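Local coordinates for protein thiol peroxidase (Aquifex aeolicus, PDB 2YZH) that probably reduces hydrogen peroxide and organic hydroperoxides to water and alcohols at the expense of thioredoxin, protecting the cell from oxidative stress, at residues D[4-9]-D[13-18]; D[38-41]-D[45-48]; D[75-80]-D[165-170]. All coordinates share one frame; numbering follows the deposited sequence.

Contact 1. Residues D[4-9]-D[13-18]. With SO4 (sulfate ion), chain H.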
loop_
_atom_site.group_PDB
_atom_site.type_symbol
_atom_site.label_atom_id
_atom_site.label_comp_id
_atom_site.label_asym_id
_atom_site.label_seq_id
_atom_site.Cartn_x
_atom_site.Cartn_y
_atom_site.Cartn_z
ATOM N N ALA D 4 21.416 -4.261 -8.377
ATOM C CA ALA D 4 21.693 -5.278 -7.369
ATOM C C ALA D 4 20.441 -5.409 -6.512
ATOM O O ALA D 4 19.556 -4.561 -6.586
ATOM C CB ALA D 4 22.890 -4.863 -6.511
ATOM N N ARG D 5 20.359 -6.466 -5.712
ATOM C CA ARG D 5 19.192 -6.676 -4.860
ATOM C C ARG D 5 19.468 -6.236 -3.429
ATOM O O ARG D 5 18.629 -6.403 -2.546
ATOM C CB ARG D 5 18.780 -8.150 -4.875
ATOM C CG ARG D 5 18.290 -8.642 -6.230
ATOM C CD ARG D 5 17.904 -10.118 -6.181
ATOM N NE ARG D 5 17.568 -10.645 -7.500
ATOM C CZ ARG D 5 16.418 -10.426 -8.132
ATOM N NH1 ARG D 5 15.472 -9.685 -7.568
ATOM N NH2 ARG D 5 16.212 -10.953 -9.332
ATOM N N THR D 6 20.652 -5.675 -3.211
ATOM C CA THR D 6 21.048 -5.205 -1.891
ATOM C C THR D 6 21.914 -3.947 -1.995
ATOM O O THR D 6 22.566 -3.710 -3.011
ATOM C CB THR D 6 21.869 -6.289 -1.134
ATOM O OG1 THR D 6 21.098 -7.492 -1.013
ATOM C CG2 THR D 6 22.240 -5.804 0.255
ATOM N N VAL D 7 21.893 -3.139 -0.942
ATOM C CA VAL D 7 22.709 -1.930 -0.852
ATOM C C VAL D 7 23.069 -1.823 0.615
ATOM O O VAL D 7 22.451 -2.481 1.455
ATOM C CB VAL D 7 21.941 -0.638 -1.246
ATOM C CG1 VAL D 7 21.555 -0.684 -2.711
ATOM C CG2 VAL D 7 20.713 -0.462 -0.360
ATOM N N ASN D 8 24.075 -1.017 0.934
ATOM C CA ASN D 8 24.452 -0.839 2.327
ATOM C C ASN D 8 23.911 0.486 2.844
ATOM O O ASN D 8 23.787 1.455 2.090
ATOM C CB ASN D 8 25.975 -0.813 2.500
ATOM C CG ASN D 8 26.626 -2.140 2.202
ATOM O OD1 ASN D 8 26.056 -3.202 2.453
ATOM N ND2 ASN D 8 27.849 -2.089 1.686
ATOM N N LEU D 9 23.564 0.514 4.125
ATOM C CA LEU D 9 23.120 1.742 4.774
ATOM C C LEU D 9 24.082 1.878 5.945
ATOM O O LEU D 9 24.010 1.118 6.909
ATOM C CB LEU D 9 21.683 1.647 5.294
ATOM C CG LEU D 9 21.289 2.833 6.192
ATOM C CD1 LEU D 9 21.543 4.155 5.458
ATOM C CD2 LEU D 9 19.820 2.717 6.593
ATOM N N PRO D 13 24.273 -4.132 5.270
ATOM C CA PRO D 13 23.482 -4.578 4.122
ATOM C C PRO D 13 21.981 -4.543 4.380
ATOM O O PRO D 13 21.514 -4.918 5.453
ATOM C CB PRO D 13 23.974 -6.007 3.893
ATOM C CG PRO D 13 25.366 -5.986 4.437
ATOM C CD PRO D 13 25.195 -5.197 5.705
ATOM N N VAL D 14 21.232 -4.073 3.393
ATOM C CA VAL D 14 19.780 -4.034 3.484
ATOM C C VAL D 14 19.240 -4.493 2.139
ATOM O O VAL D 14 19.705 -4.064 1.084
ATOM C CB VAL D 14 19.240 -2.623 3.812
ATOM C CG1 VAL D 14 19.652 -2.228 5.219
ATOM C CG2 VAL D 14 19.732 -1.621 2.799
ATOM N N THR D 15 18.264 -5.386 2.176
ATOM C CA THR D 15 17.697 -5.903 0.949
ATOM C C THR D 15 16.684 -4.950 0.337
ATOM O O THR D 15 16.026 -4.175 1.040
ATOM C CB THR D 15 17.029 -7.258 1.197
ATOM O OG1 THR D 15 16.156 -7.153 2.328
ATOM C CG2 THR D 15 18.082 -8.321 1.472
ATOM N N LEU D 16 16.586 -5.010 -0.985
ATOM C CA LEU D 16 15.650 -4.192 -1.739
ATOM C C LEU D 16 14.505 -5.094 -2.164
ATOM O O LEU D 16 14.667 -6.310 -2.271
ATOM C CB LEU D 16 16.323 -3.622 -2.990
ATOM C CG LEU D 16 17.555 -2.745 -2.751
ATOM C CD1 LEU D 16 18.167 -2.349 -4.089
ATOM C CD2 LEU D 16 17.158 -1.524 -1.936
ATOM N N VAL D 17 13.343 -4.499 -2.386
ATOM C CA VAL D 17 12.176 -5.246 -2.836
ATOM C C VAL D 17 12.331 -5.438 -4.350
ATOM O O VAL D 17 12.791 -4.532 -5.046
ATOM C CB VAL D 17 10.887 -4.446 -2.529
ATOM C CG1 VAL D 17 9.670 -5.145 -3.118
ATOM C CG2 VAL D 17 10.736 -4.280 -1.021
ATOM N N GLY D 18 11.979 -6.618 -4.854
ATOM C CA GLY D 18 12.087 -6.871 -6.283
ATOM C C GLY D 18 11.008 -6.129 -7.059
ATOM O O GLY D 18 10.175 -5.452 -6.454
HETATM S S SO4 H . 12.406 -10.705 -9.339
HETATM O O1 SO4 H . 11.277 -10.834 -10.280
HETATM O O2 SO4 H . 13.439 -9.830 -9.919
HETATM O O3 SO4 H . 11.920 -10.133 -8.064
HETATM O O4 SO4 H . 12.992 -12.037 -9.091
HETATM O O HOH W 1 15.938 -8.624 -2.700
#
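Val-7 and Val-14 exchange two backbone hydrogen bonds as the hydrogen-bonded pair of a short antiparallel ladder. Val-7 N reaches Val-14 O at 3.1 Å, in the carbonyl plane. Val-14 N meets Val-7 O at 2.8 Å, almost in line with that carbonyl. A third, Leu-16 N to Arg-5 O at 2.9 Å, comes from above the carbonyl plane. Thr-6 with Thr-15 and Asn-8 with Pro-13 are the non-hydrogen-bonded pairs.

The apolar contacts lie on the Val-7 and Val-14 face. Val-7 CG2 and Val-14 CG2 touch at 3.5 Å. The CB of Leu-16 points toward segment 4-9, and Leu-16 CD1 lies 4.0 Å from Val-7 CG1 and 3.6 Å from Ala-4 O. Val-7 and Leu-16 both rest on Leu-150. Shortening Leu-16 to an alanine would probably open a gap beside Val-7 and leave the Ala-4 carbonyl without its methyl cover. On the other face, Thr-6 CG2 packs over Val-14 O, and Asn-8 OD1 lies against the Pro-13 ring.

The chain of Arg-5, extended from CG to NE, carries the guanidinium out to the sulfate. NH1 and NH2 both donate to sulfate O2, at the edge of the guanidinium and in its plane. Glu-20 N of the same chain and Gly-126 N of the second subunit also bind this sulfate, probably a crystallisation ion. A water donates to Leu-16 O at 2.7 Å and weakly to Arg-5 O, bridging the segments. Thr-15 packs on Thr-15 of the second subunit. The two strands make an N-terminal beta hairpin that forms part of the subunit interface of this Tpx peroxiredoxin.

Contact 2. Residues D[38-41]-D[45-48]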
loop_
_atom_site.group_PDB
_atom_site.type_symbol
_atom_site.label_atom_id
_atom_site.label_comp_id
_atom_site.label_asym_id
_atom_site.label_seq_id
_atom_site.Cartn_x
_atom_site.Cartn_y
_atom_site.Cartn_z
ATOM N N GLN D 38 0.227 18.214 -9.238
ATOM C CA GLN D 38 -0.248 17.635 -10.488
ATOM C C GLN D 38 0.465 16.296 -10.635
ATOM O O GLN D 38 1.524 16.092 -10.041
ATOM C CB GLN D 38 0.097 18.541 -11.668
ATOM C CG GLN D 38 -0.700 19.835 -11.701
ATOM C CD GLN D 38 -2.182 19.592 -11.896
ATOM O OE1 GLN D 38 -2.595 18.941 -12.858
ATOM N NE2 GLN D 38 -2.997 20.117 -10.986
ATOM N N GLU D 39 -0.111 15.379 -11.405
ATOM C CA GLU D 39 0.530 14.085 -11.591
ATOM C C GLU D 39 1.288 14.033 -12.906
ATOM O O GLU D 39 0.835 14.553 -13.929
ATOM C CB GLU D 39 -0.500 12.953 -11.534
ATOM C CG GLU D 39 -1.240 12.880 -10.209
ATOM C CD GLU D 39 -2.049 11.608 -10.053
ATOM O OE1 GLU D 39 -2.516 11.065 -11.080
ATOM O OE2 GLU D 39 -2.227 11.157 -8.901
ATOM N N LYS D 40 2.460 13.414 -12.864
ATOM C CA LYS D 40 3.303 13.277 -14.038
ATOM C C LYS D 40 3.629 11.803 -14.184
ATOM O O LYS D 40 3.730 11.088 -13.188
ATOM C CB LYS D 40 4.603 14.068 -13.851
ATOM C CG LYS D 40 5.638 13.837 -14.941
ATOM C CD LYS D 40 6.937 14.584 -14.657
ATOM C CE LYS D 40 7.966 14.321 -15.751
ATOM N NZ LYS D 40 9.279 14.944 -15.447
ATOM N N ILE D 41 3.780 11.352 -15.423
ATOM C CA ILE D 41 4.129 9.964 -15.679
ATOM C C ILE D 41 5.591 9.901 -16.105
ATOM O O ILE D 41 5.989 10.592 -17.038
ATOM C CB ILE D 41 3.296 9.362 -16.832
ATOM C CG1 ILE D 41 1.797 9.506 -16.539
ATOM C CG2 ILE D 41 3.710 7.909 -17.056
ATOM C CD1 ILE D 41 1.371 8.945 -15.209
ATOM N N ALA D 45 7.558 4.656 -22.891
ATOM C CA ALA D 45 8.213 5.233 -24.057
ATOM C C ALA D 45 7.730 6.651 -24.357
ATOM O O ALA D 45 6.532 6.894 -24.485
ATOM C CB ALA D 45 7.986 4.338 -25.271
ATOM N N LYS D 46 8.675 7.580 -24.458
ATOM C CA LYS D 46 8.379 8.977 -24.776
ATOM C C LYS D 46 9.325 9.400 -25.897
ATOM O O LYS D 46 10.370 8.789 -26.086
ATOM C CB LYS D 46 8.617 9.873 -23.559
ATOM C CG LYS D 46 7.712 9.610 -22.371
ATOM C CD LYS D 46 7.962 10.658 -21.291
ATOM C CE LYS D 46 7.015 10.503 -20.120
ATOM N NZ LYS D 46 7.163 11.639 -19.168
ATOM N N ASP D 47 8.968 10.444 -26.639
ATOM C CA ASP D 47 9.824 10.916 -27.727
ATOM C C ASP D 47 10.943 11.779 -27.147
ATOM O O ASP D 47 11.242 12.858 -27.664
ATOM C CB ASP D 47 8.999 11.732 -28.733
ATOM C CG ASP D 47 9.804 12.150 -29.961
ATOM O OD1 ASP D 47 9.310 13.008 -30.724
ATOM O OD2 ASP D 47 10.920 11.622 -30.169
ATOM N N VAL D 48 11.560 11.294 -26.071
ATOM C CA VAL D 48 12.635 12.015 -25.399
ATOM C C VAL D 48 13.388 11.077 -24.454
ATOM O O VAL D 48 12.816 10.106 -23.953
ATOM C CB VAL D 48 12.067 13.202 -24.578
ATOM C CG1 VAL D 48 11.222 12.680 -23.425
ATOM C CG2 VAL D 48 13.197 14.082 -24.066
#
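Lys-46 NZ donates a hydrogen bond to Ile-41 O at 2.6 Å. The ammonium meets the oxygen nearly head-on, with a C=O...NZ angle of 168°.

The conformation of Lys-46 explains the reach. CG stands anti to the carbonyl carbon (chi1 -64°), and every later torsion is close to 180°. The side chain is therefore a straight rod. It bridges backbones whose nearest CA atoms, Lys-46 CA and Ile-41 CA, are 10.1 Å apart. The methylene before the ammonium also comes close, with Lys-46 CE 3.2 Å from Ile-41 O. Ile-41 CB points toward the 45-48 segment, but the rest of the side chain turns off to pack on Val-31 and Glu-29.

Lys-40 is extended too, with CG anti to the backbone N (chi1 172°). Its CE lies 4.4 Å from Lys-46 NZ. The Lys-40 NZ and Lys-46 NZ atoms are 5.4 Å apart. Lys-40 NZ is hydrogen-bonded to Thr-83 OG1, and Asp-81 OD2 forms a long, weak ion pair with it.

Strand 39-42 is an outer strand of the mixed sheet. The loop after it runs on toward strand 49-54, and only the Lys-46 side chain reaches back. A charged donor thus satisfies a backbone carbonyl near the end of an edge strand. The positive charge is likely to polarise that carbonyl, while Lys-40 probably adds a mild repulsion that the distant Asp-81 may weakly offset.

Contact 3. Residues D[75-80]-D[165-170]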
loop_
_atom_site.group_PDB
_atom_site.type_symbol
_atom_site.label_atom_id
_atom_site.label_comp_id
_atom_site.label_asym_id
_atom_site.label_seq_id
_atom_site.Cartn_x
_atom_site.Cartn_y
_atom_site.Cartn_z
ATOM N N ALA D 75 21.921 21.491 -16.969
ATOM C CA ALA D 75 21.474 22.824 -17.371
ATOM C C ALA D 75 21.489 23.054 -18.882
ATOM O O ALA D 75 22.513 22.876 -19.538
ATOM C CB ALA D 75 22.326 23.886 -16.681
ATOM N N GLY D 76 20.337 23.444 -19.422
ATOM C CA GLY D 76 20.223 23.729 -20.843
ATOM C C GLY D 76 20.302 22.575 -21.827
ATOM O O GLY D 76 20.233 22.800 -23.036
ATOM N N MET D 77 20.429 21.345 -21.342
ATOM C CA MET D 77 20.533 20.204 -22.249
ATOM C C MET D 77 19.234 19.939 -23.009
ATOM O O MET D 77 18.161 19.869 -22.416
ATOM C CB MET D 77 20.949 18.951 -21.472
ATOM C CG MET D 77 21.530 17.856 -22.351
ATOM S SD MET D 77 22.204 16.481 -21.397
ATOM C CE MET D 77 23.628 17.260 -20.639
ATOM N N GLU D 78 19.340 19.786 -24.326
ATOM C CA GLU D 78 18.172 19.534 -25.172
ATOM C C GLU D 78 17.900 18.033 -25.302
ATOM O O GLU D 78 18.801 17.214 -25.131
ATOM C CB GLU D 78 18.396 20.105 -26.579
ATOM C CG GLU D 78 18.885 21.562 -26.663
ATOM C CD GLU D 78 17.831 22.592 -26.273
ATOM O OE1 GLU D 78 16.623 22.297 -26.387
ATOM O OE2 GLU D 78 18.215 23.710 -25.866
ATOM N N GLY D 79 16.653 17.685 -25.608
ATOM C CA GLY D 79 16.290 16.291 -25.804
ATOM C C GLY D 79 16.297 15.360 -24.605
ATOM O O GLY D 79 16.364 14.141 -24.776
ATOM N N VAL D 80 16.218 15.908 -23.399
ATOM C CA VAL D 80 16.214 15.076 -22.201
ATOM C C VAL D 80 15.201 15.576 -21.177
ATOM O O VAL D 80 14.891 16.766 -21.118
ATOM C CB VAL D 80 17.618 15.034 -21.544
ATOM C CG1 VAL D 80 17.931 16.375 -20.894
ATOM C CG2 VAL D 80 17.686 13.911 -20.522
ATOM N N ASN D 165 27.621 11.436 -19.563
ATOM C CA ASN D 165 28.175 10.898 -20.801
ATOM C C ASN D 165 27.199 9.972 -21.516
ATOM O O ASN D 165 27.084 10.011 -22.741
ATOM C CB ASN D 165 29.481 10.152 -20.523
ATOM C CG ASN D 165 30.520 11.030 -19.852
ATOM O OD1 ASN D 165 30.693 12.194 -20.216
ATOM N ND2 ASN D 165 31.222 10.472 -18.871
ATOM N N LYS D 166 26.493 9.144 -20.754
ATOM C CA LYS D 166 25.533 8.224 -21.344
ATOM C C LYS D 166 24.393 8.996 -22.007
ATOM O O LYS D 166 23.993 8.685 -23.132
ATOM C CB LYS D 166 24.973 7.281 -20.274
ATOM C CG LYS D 166 24.065 6.200 -20.834
ATOM C CD LYS D 166 24.816 5.293 -21.793
ATOM C CE LYS D 166 23.895 4.251 -22.393
ATOM N NZ LYS D 166 24.624 3.308 -23.295
ATOM N N VAL D 167 23.870 9.998 -21.308
ATOM C CA VAL D 167 22.791 10.811 -21.853
ATOM C C VAL D 167 23.215 11.378 -23.208
ATOM O O VAL D 167 22.466 11.308 -24.182
ATOM C CB VAL D 167 22.435 11.976 -20.907
ATOM C CG1 VAL D 167 21.347 12.841 -21.530
ATOM C CG2 VAL D 167 21.959 11.430 -19.570
ATOM N N LYS D 168 24.423 11.932 -23.263
ATOM C CA LYS D 168 24.946 12.508 -24.499
ATOM C C LYS D 168 25.007 11.456 -25.597
ATOM O O LYS D 168 24.643 11.717 -26.745
ATOM C CB LYS D 168 26.343 13.083 -24.267
ATOM C CG LYS D 168 26.373 14.235 -23.286
ATOM C CD LYS D 168 27.777 14.789 -23.126
ATOM C CE LYS D 168 27.785 15.974 -22.175
ATOM N NZ LYS D 168 26.885 17.062 -22.652
ATOM N N GLU D 169 25.466 10.264 -25.231
ATOM C CA GLU D 169 25.577 9.162 -26.174
ATOM C C GLU D 169 24.215 8.838 -26.781
ATOM O O GLU D 169 24.110 8.560 -27.976
ATOM C CB GLU D 169 26.122 7.924 -25.467
ATOM C CG GLU D 169 26.415 6.757 -26.388
ATOM C CD GLU D 169 26.380 5.432 -25.656
ATOM O OE1 GLU D 169 25.269 4.989 -25.293
ATOM O OE2 GLU D 169 27.456 4.841 -25.432
ATOM N N LEU D 170 23.174 8.873 -25.953
ATOM C CA LEU D 170 21.825 8.581 -26.420
ATOM C C LEU D 170 21.243 9.751 -27.207
ATOM O O LEU D 170 20.223 9.603 -27.879
ATOM C CB LEU D 170 20.914 8.242 -25.237
ATOM C CG LEU D 170 21.315 7.026 -24.394
ATOM C CD1 LEU D 170 20.277 6.789 -23.310
ATOM C CD2 LEU D 170 21.439 5.800 -25.283
#
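Met-77 and Val-80 both pack against Val-167, and these apolar contacts carry most of the interface. The buried Val-167 offers CG1 as the shared surface, with Met-77 SD at 3.7 Å and Val-80 CG2 at 3.9 Å. The thioether of Met-77 comes across the valine obliquely. Val-80 meets it at about a right angle.

Val-167 CG1 is anti to the backbone N (chi1 178°), which turns this methyl to the 75-80 loop. Met-77 is extended to SD and then bends at chi3 (-69°). The bend brings its CE to Lys-168.

The second kind of contact sets a methyl against a lysine end. Met-77 CE lies 3.8 Å from Lys-168 NZ, and the two side chains cross at about a right angle. Lys-168 leaves its helix away from the loop, and its last torsion bends the ammonium back to the methionine. No hydrogen bond joins the two segments.

Within the helix, Lys-166 NZ forms a salt bridge with Glu-169 OE1 at 2.7 Å. The ammonium comes to the syn side, 19° out of the carboxylate plane.

Val-167 also touches Val-51 and Ile-138, and Val-80 touches Val-51. The contact therefore joins the loop leading into strand 80-86, and the first residue of that strand, to the C-terminal helix 160-170, which lies over strands 49-54 and 135-139. Such helix packing on the central sheet belongs to the thioredoxin fold of peroxiredoxins.

In the fold
The contacts come in series along the chain; contact 3 alone spans far in sequence, from 75-80 to helix 160-170. Contact 1 is a separate two-stranded hairpin. Its centre is about 28 Å from that of contact 2 and about 29 Å from that of contact 3, on the opposite side of the chain's centre. It faces the second subunit. Contacts 2 and 3 have centres about 17 Å apart, and they touch where Val-48 CG2 meets Gly-79 O at 3.2 Å. Both involve strands of the mixed sheet, contact 2 its edge strand 39-42 and contact 3 the start of the inner strand 80-86. The dimer-facing hairpin is thus kept apart from these two.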